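MmeI (PDB 5HR4) is a Type IIL restriction-modification enzyme that binds DNA and probably methylates adenine bases in it using S-adenosyl-L-methionine. Local coordinates at residues A[753-758]-A[806-811]; A[563-568]-A[596-601]. All blocks are in the same frame, centred on the assembly; numbering follows the deposited sequence.

Contact 1. Residues A[753-758]-A[806-811]; sequences SSENRQ and ESRYRY. With nucleotides of chain C; nucleotides of chain B.
S753 and Y809 form an antiparallel hydrogen-bonded pair, and the chain then makes a type I beta turn from S754 to R757 beside the strand 808-810. Both segments belong to the target recognition domain and lie against DNA. Two backbone bonds join S753 and Y809: S753 N to Y809 O (3.2 Å), and a weak bond from Y809 N to S753 O.

The Y809 ring packs on the turn. E755 CA sits over one face, 3.6 Å from the ring centroid, as a CH-pi contact. At the ring edge, Y809 OH lies 2.6 Å from R757 O, with E755 O also near. R799 reaches this hydroxyl weakly.

The charged contact is a network around R808. A salt bridge joins R808 NH1 to E755 OE2 at 2.9 Å. A second joins R808 NH2 to E806 OE1 at 2.6 Å. E755 CG lies between the backbone N and the carbonyl carbon (chi1 64°), and a bend at chi2 turns the carboxylate to R808. The two glutamates thus fix the guanidinium. R808 NE donates to DG6 of chain C O6 at 2.8 Å, a direct base contact on the major-groove edge.

The turn grips the phosphate of DG6 of chain C. Its OP2 accepts from S754 N and from R757 NH1 and NH2. On the other DNA strand, R810 NH1 donates to DC5 of chain B OP2 at 2.9 Å.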
# COMPACT_ATOMS: atom_id res chain seq x y z
N SER A 753 -7.59 8.24 -16.72
CA SER A 753 -7.29 7.72 -18.05
C SER A 753 -5.86 7.19 -18.12
O SER A 753 -4.98 7.62 -17.37
CB SER A 753 -7.50 8.77 -19.14
OG SER A 753 -6.65 9.88 -18.92
N SER A 754 -5.64 6.30 -19.10
CA SER A 754 -4.47 5.42 -19.12
C SER A 754 -3.14 6.18 -19.17
O SER A 754 -2.96 7.10 -19.96
CB SER A 754 -4.56 4.49 -20.34
OG SER A 754 -3.50 3.54 -20.34
N GLU A 755 -2.21 5.77 -18.32
CA GLU A 755 -0.91 6.44 -18.34
C GLU A 755 -0.09 6.08 -19.57
O GLU A 755 0.91 6.76 -19.84
CB GLU A 755 -0.12 6.14 -17.06
CG GLU A 755 0.28 4.68 -16.82
CD GLU A 755 -0.88 3.76 -16.43
OE1 GLU A 755 -2.06 4.09 -16.69
OE2 GLU A 755 -0.61 2.68 -15.87
N ASN A 756 -0.51 5.07 -20.35
CA ASN A 756 0.21 4.64 -21.54
C ASN A 756 0.09 5.62 -22.71
O ASN A 756 0.76 5.41 -23.72
CB ASN A 756 -0.26 3.25 -22.00
CG ASN A 756 0.07 2.11 -21.00
OD1 ASN A 756 1.02 2.18 -20.20
ND2 ASN A 756 -0.72 1.04 -21.07
N ARG A 757 -0.74 6.65 -22.60
CA ARG A 757 -0.87 7.67 -23.63
C ARG A 757 0.07 8.82 -23.35
O ARG A 757 0.36 9.14 -22.19
CB ARG A 757 -2.32 8.18 -23.71
CG ARG A 757 -3.33 7.09 -23.95
CD ARG A 757 -4.65 7.59 -24.51
NE ARG A 757 -5.62 6.51 -24.45
CZ ARG A 757 -6.51 6.37 -23.48
NH1 ARG A 757 -6.57 7.26 -22.50
NH2 ARG A 757 -7.34 5.33 -23.49
N GLN A 758 0.57 9.44 -24.41
CA GLN A 758 1.51 10.55 -24.26
C GLN A 758 0.77 11.87 -24.09
O GLN A 758 1.36 12.85 -23.63
CB GLN A 758 2.47 10.60 -25.45
N GLU A 806 -3.95 4.21 -8.77
CA GLU A 806 -2.79 3.34 -8.94
C GLU A 806 -1.78 4.16 -9.72
O GLU A 806 -1.01 4.93 -9.14
CB GLU A 806 -3.11 2.01 -9.65
CG GLU A 806 -3.57 0.86 -8.73
CD GLU A 806 -3.62 -0.54 -9.42
OE1 GLU A 806 -3.83 -0.62 -10.66
OE2 GLU A 806 -3.47 -1.56 -8.69
N SER A 807 -1.82 4.07 -11.05
CA SER A 807 -0.88 4.79 -11.89
C SER A 807 -1.53 5.53 -13.05
O SER A 807 -0.83 6.29 -13.73
CB SER A 807 0.20 3.84 -12.42
OG SER A 807 1.25 3.65 -11.45
N ARG A 808 -2.84 5.34 -13.31
CA ARG A 808 -3.46 6.09 -14.40
C ARG A 808 -3.41 7.58 -14.09
O ARG A 808 -3.42 7.99 -12.93
CB ARG A 808 -4.91 5.67 -14.64
CG ARG A 808 -5.25 4.32 -14.17
CD ARG A 808 -4.93 3.25 -15.13
NE ARG A 808 -4.85 2.02 -14.35
CZ ARG A 808 -3.74 1.62 -13.74
NH1 ARG A 808 -2.63 2.35 -13.87
NH2 ARG A 808 -3.74 0.50 -13.02
N TYR A 809 -3.31 8.39 -15.15
CA TYR A 809 -3.44 9.82 -14.97
C TYR A 809 -4.74 10.09 -14.22
O TYR A 809 -5.75 9.43 -14.45
CB TYR A 809 -3.45 10.54 -16.32
CG TYR A 809 -2.28 10.25 -17.21
CD1 TYR A 809 -1.03 9.95 -16.68
CD2 TYR A 809 -2.41 10.28 -18.60
CE1 TYR A 809 0.05 9.67 -17.48
CE2 TYR A 809 -1.33 10.01 -19.42
CZ TYR A 809 -0.09 9.71 -18.85
OH TYR A 809 1.00 9.44 -19.66
N ARG A 810 -4.70 11.04 -13.28
CA ARG A 810 -5.91 11.61 -12.70
C ARG A 810 -5.80 13.11 -12.82
O ARG A 810 -4.93 13.72 -12.20
CB ARG A 810 -6.12 11.21 -11.24
CG ARG A 810 -7.41 11.81 -10.70
CD ARG A 810 -7.65 11.55 -9.22
NE ARG A 810 -7.75 10.13 -8.95
CZ ARG A 810 -6.97 9.50 -8.09
NH1 ARG A 810 -6.07 10.20 -7.41
NH2 ARG A 810 -7.10 8.19 -7.88
N TYR A 811 -6.68 13.71 -13.61
CA TYR A 811 -6.61 15.15 -13.77
C TYR A 811 -7.36 15.81 -12.64
O TYR A 811 -8.23 15.22 -12.01
CB TYR A 811 -7.20 15.56 -15.12
CG TYR A 811 -6.74 16.93 -15.56
CD1 TYR A 811 -7.39 18.07 -15.12
CD2 TYR A 811 -5.65 17.09 -16.42
CE1 TYR A 811 -6.97 19.33 -15.51
CE2 TYR A 811 -5.21 18.35 -16.81
CZ TYR A 811 -5.88 19.47 -16.36
OH TYR A 811 -5.47 20.73 -16.72
P DG C 6 -9.43 4.41 -20.41
OP1 DG C 6 -10.18 3.76 -21.51
OP2 DG C 6 -8.30 5.33 -20.70
O5' DG C 6 -10.36 5.21 -19.36
C5' DG C 6 -11.74 5.26 -19.50
C4' DG C 6 -12.44 4.93 -18.19
O4' DG C 6 -11.74 3.90 -17.46
C3' DG C 6 -12.67 6.08 -17.21
O3' DG C 6 -13.99 5.99 -16.83
C2' DG C 6 -11.76 5.75 -16.04
C1' DG C 6 -11.73 4.23 -16.09
N9 DG C 6 -10.51 3.66 -15.56
C8 DG C 6 -9.30 3.62 -16.21
N7 DG C 6 -8.37 3.04 -15.52
C5 DG C 6 -8.99 2.66 -14.34
C6 DG C 6 -8.47 1.98 -13.22
O6 DG C 6 -7.32 1.58 -13.04
N1 DG C 6 -9.43 1.80 -12.23
C2 DG C 6 -10.74 2.21 -12.32
N2 DG C 6 -11.51 1.92 -11.26
N3 DG C 6 -11.25 2.84 -13.37
C4 DG C 6 -10.31 3.04 -14.34
P DT C 5 -5.43 -0.21 -22.39
OP1 DT C 5 -5.58 0.08 -23.83
OP2 DT C 5 -4.10 -0.08 -21.73
O5' DT C 5 -6.48 0.69 -21.56
C5' DT C 5 -7.87 0.28 -21.45
C4' DT C 5 -8.60 1.09 -20.40
O4' DT C 5 -8.70 0.34 -19.16
C3' DT C 5 -7.91 2.38 -20.00
O3' DT C 5 -8.86 3.23 -19.51
C2' DT C 5 -7.05 1.91 -18.83
C1' DT C 5 -8.12 1.11 -18.14
N1 DT C 5 -7.67 0.24 -17.00
C2 DT C 5 -8.61 -0.13 -16.08
O2 DT C 5 -9.77 0.18 -16.17
N3 DT C 5 -8.15 -0.89 -15.05
C4 DT C 5 -6.86 -1.30 -14.84
O4 DT C 5 -6.57 -2.00 -13.87
C5 DT C 5 -5.88 -0.87 -15.85
C7 DT C 5 -4.42 -1.28 -15.73
C6 DT C 5 -6.34 -0.11 -16.87
P DC B 5 -5.64 13.25 -5.74
OP1 DC B 5 -4.32 13.47 -5.09
OP2 DC B 5 -5.79 13.06 -7.20
O5' DC B 5 -6.28 11.95 -5.10
C5' DC B 5 -6.43 11.85 -3.72
C4' DC B 5 -7.51 10.84 -3.43
O4' DC B 5 -8.74 11.28 -3.99
C3' DC B 5 -7.30 9.50 -4.10
O3' DC B 5 -6.43 8.73 -3.33
C2' DC B 5 -8.72 8.91 -4.13
C1' DC B 5 -9.60 10.16 -4.05
N1 DC B 5 -10.50 10.35 -5.18
C2 DC B 5 -11.88 10.27 -4.97
O2 DC B 5 -12.29 9.99 -3.85
N3 DC B 5 -12.71 10.47 -6.02
C4 DC B 5 -12.21 10.75 -7.22
N4 DC B 5 -13.06 10.95 -8.24
C5 DC B 5 -10.80 10.85 -7.44
C6 DC B 5 -9.99 10.65 -6.40

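Contact 2. Residues A[563-568]-A[596-601]; sequences FAHRTF and IIYEYE
H565 and Y598 face each other across two parallel strands, with their rings in an offset stack. The centroids are 4.2 Å apart and the planes differ by 3°. Y598 CB also lies over the H565 ring face.

Parallel pairing holds the backbones together at A564-I597 and H565-Y598. A564 N donates to I596 O, Y598 N to A564 O (2.8 Å), and R566 N to Y598 O (165° at the hydrogen).

The tight part is the aromatic side. H565 CG stands anti to the carbonyl carbon (chi1 -75°), and the ring reaches across to both tyrosines. One face is taken by Y598. At the edge, H565 ND1 and Y600 OH share a hydrogen bond of 2.8 Å, in which either could be the donor. Y600 OH is also bonded to K323, which makes a cation-pi contact with F568. Past R566 the backbones diverge, to 7.0 Å between the CA atoms of F568 and Y600. The Y600 ring bridges this wider gap: F568 CB sits 3.8 Å from the Y600 ring centroid, over the face. In turn, Y600 OH lies over one face of the F568 ring. The two rings are near parallel but slid apart. Helix 318-340 packs on F563, Y598 and F568.

The R566 side is looser, with sparse contacts. R566 CG touches I597 CG2 at 3.9 Å, but R566 NE and E599 OE2 stay 4.9 Å apart without a salt bridge.

Strand 560-569 is the sixth strand of the 3-2-1-4-5-7-6 sheet of a class I methyltransferase fold. Strand 595-599 pairs in parallel on its outer side, where that canonical sheet ends, with strand 608-612 beyond it.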
# COMPACT_ATOMS: atom_id res chain seq x y z
N PHE A 563 16.93 7.37 0.34
CA PHE A 563 16.74 6.54 -0.83
C PHE A 563 15.25 6.33 -0.98
O PHE A 563 14.48 6.58 -0.06
CB PHE A 563 17.49 5.21 -0.72
CG PHE A 563 16.86 4.23 0.24
CD1 PHE A 563 15.89 3.33 -0.20
CD2 PHE A 563 17.26 4.19 1.56
CE1 PHE A 563 15.32 2.42 0.68
CE2 PHE A 563 16.69 3.29 2.45
CZ PHE A 563 15.72 2.40 2.01
N ALA A 564 14.85 5.87 -2.16
CA ALA A 564 13.43 5.72 -2.44
C ALA A 564 13.26 4.79 -3.62
O ALA A 564 14.02 4.87 -4.59
CB ALA A 564 12.78 7.08 -2.75
N HIS A 565 12.24 3.93 -3.54
CA HIS A 565 11.75 3.14 -4.67
C HIS A 565 10.53 3.84 -5.25
O HIS A 565 9.52 4.02 -4.56
CB HIS A 565 11.35 1.73 -4.23
CG HIS A 565 12.51 0.81 -3.98
ND1 HIS A 565 12.79 -0.27 -4.79
CD2 HIS A 565 13.44 0.80 -3.00
CE1 HIS A 565 13.85 -0.89 -4.33
NE2 HIS A 565 14.27 -0.27 -3.24
N ARG A 566 10.60 4.19 -6.53
CA ARG A 566 9.43 4.74 -7.20
C ARG A 566 8.37 3.66 -7.39
O ARG A 566 8.56 2.49 -7.04
CB ARG A 566 9.82 5.36 -8.53
CG ARG A 566 10.64 6.59 -8.41
CD ARG A 566 10.93 7.10 -9.79
NE ARG A 566 9.76 7.76 -10.33
CZ ARG A 566 9.21 8.84 -9.77
NH1 ARG A 566 9.72 9.33 -8.66
NH2 ARG A 566 8.15 9.41 -10.31
N THR A 567 7.24 4.06 -7.98
CA THR A 567 6.03 3.24 -8.05
C THR A 567 6.30 1.83 -8.55
O THR A 567 6.96 1.64 -9.58
CB THR A 567 5.03 3.93 -8.97
OG1 THR A 567 4.64 5.19 -8.40
CG2 THR A 567 3.83 3.07 -9.19
N PHE A 568 5.78 0.83 -7.83
CA PHE A 568 5.72 -0.55 -8.33
C PHE A 568 4.40 -1.19 -7.95
O PHE A 568 3.69 -0.70 -7.06
CB PHE A 568 6.90 -1.41 -7.83
CG PHE A 568 7.06 -1.46 -6.34
CD1 PHE A 568 7.65 -0.41 -5.65
CD2 PHE A 568 6.68 -2.58 -5.63
CE1 PHE A 568 7.82 -0.47 -4.26
CE2 PHE A 568 6.84 -2.64 -4.25
CZ PHE A 568 7.42 -1.58 -3.57
N ILE A 596 20.23 7.19 -3.66
CA ILE A 596 19.84 6.36 -4.79
C ILE A 596 18.31 6.35 -4.89
O ILE A 596 17.61 6.25 -3.88
CB ILE A 596 20.42 4.93 -4.69
CG1 ILE A 596 19.84 4.19 -3.48
CG2 ILE A 596 21.94 5.00 -4.64
CD1 ILE A 596 20.76 3.14 -2.77
N ILE A 597 17.81 6.52 -6.11
CA ILE A 597 16.40 6.31 -6.43
C ILE A 597 16.33 5.05 -7.26
O ILE A 597 17.00 4.95 -8.29
CB ILE A 597 15.82 7.50 -7.21
CG1 ILE A 597 15.83 8.78 -6.36
CG2 ILE A 597 14.42 7.19 -7.73
CD1 ILE A 597 15.50 10.00 -7.17
N TYR A 598 15.57 4.06 -6.81
CA TYR A 598 15.36 2.84 -7.58
C TYR A 598 14.17 3.02 -8.52
O TYR A 598 13.06 3.32 -8.07
CB TYR A 598 15.10 1.65 -6.64
CG TYR A 598 16.27 1.27 -5.77
CD1 TYR A 598 16.56 1.97 -4.62
CD2 TYR A 598 17.07 0.19 -6.10
CE1 TYR A 598 17.63 1.61 -3.82
CE2 TYR A 598 18.14 -0.17 -5.32
CZ TYR A 598 18.42 0.54 -4.18
OH TYR A 598 19.48 0.16 -3.39
N GLU A 599 14.39 2.82 -9.82
CA GLU A 599 13.39 3.05 -10.86
C GLU A 599 12.94 1.74 -11.49
O GLU A 599 13.67 0.75 -11.50
CB GLU A 599 13.93 3.97 -11.94
CG GLU A 599 14.51 5.24 -11.38
CD GLU A 599 14.83 6.23 -12.47
OE1 GLU A 599 15.90 6.10 -13.10
OE2 GLU A 599 14.00 7.14 -12.70
N TYR A 600 11.71 1.73 -12.02
CA TYR A 600 11.12 0.53 -12.60
C TYR A 600 10.69 0.80 -14.03
O TYR A 600 9.85 1.67 -14.27
CB TYR A 600 9.91 0.05 -11.80
CG TYR A 600 10.20 -0.40 -10.39
CD1 TYR A 600 10.57 0.51 -9.41
CD2 TYR A 600 10.06 -1.74 -10.02
CE1 TYR A 600 10.83 0.10 -8.10
CE2 TYR A 600 10.31 -2.15 -8.73
CZ TYR A 600 10.69 -1.23 -7.77
OH TYR A 600 10.94 -1.64 -6.47
N GLU A 601 11.25 0.04 -14.98
CA GLU A 601 10.72 -0.01 -16.34
C GLU A 601 9.35 -0.69 -16.32
O GLU A 601 8.33 -0.06 -16.59
CB GLU A 601 11.68 -0.73 -17.30

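From the N terminus, contact 2 comes first. Strand 560-569 leads through strand 581-588, which lies on its other side in the sheet, to strand 595-599, so the contact closes a short loop in the methyltransferase domain. The chain then enters the target recognition domain. Contact 1 closes there, bringing 753-758 and 806-811 together across a longer loop that includes helix 792-801. The two loops follow in series and neither nest nor cross. They still meet in space: S807 of contact 1 packs on T567 of contact 2. N539 bonds to E806 and weakly to T567, and H581 bonds to S807 and touches T567, so the two domains are joined here.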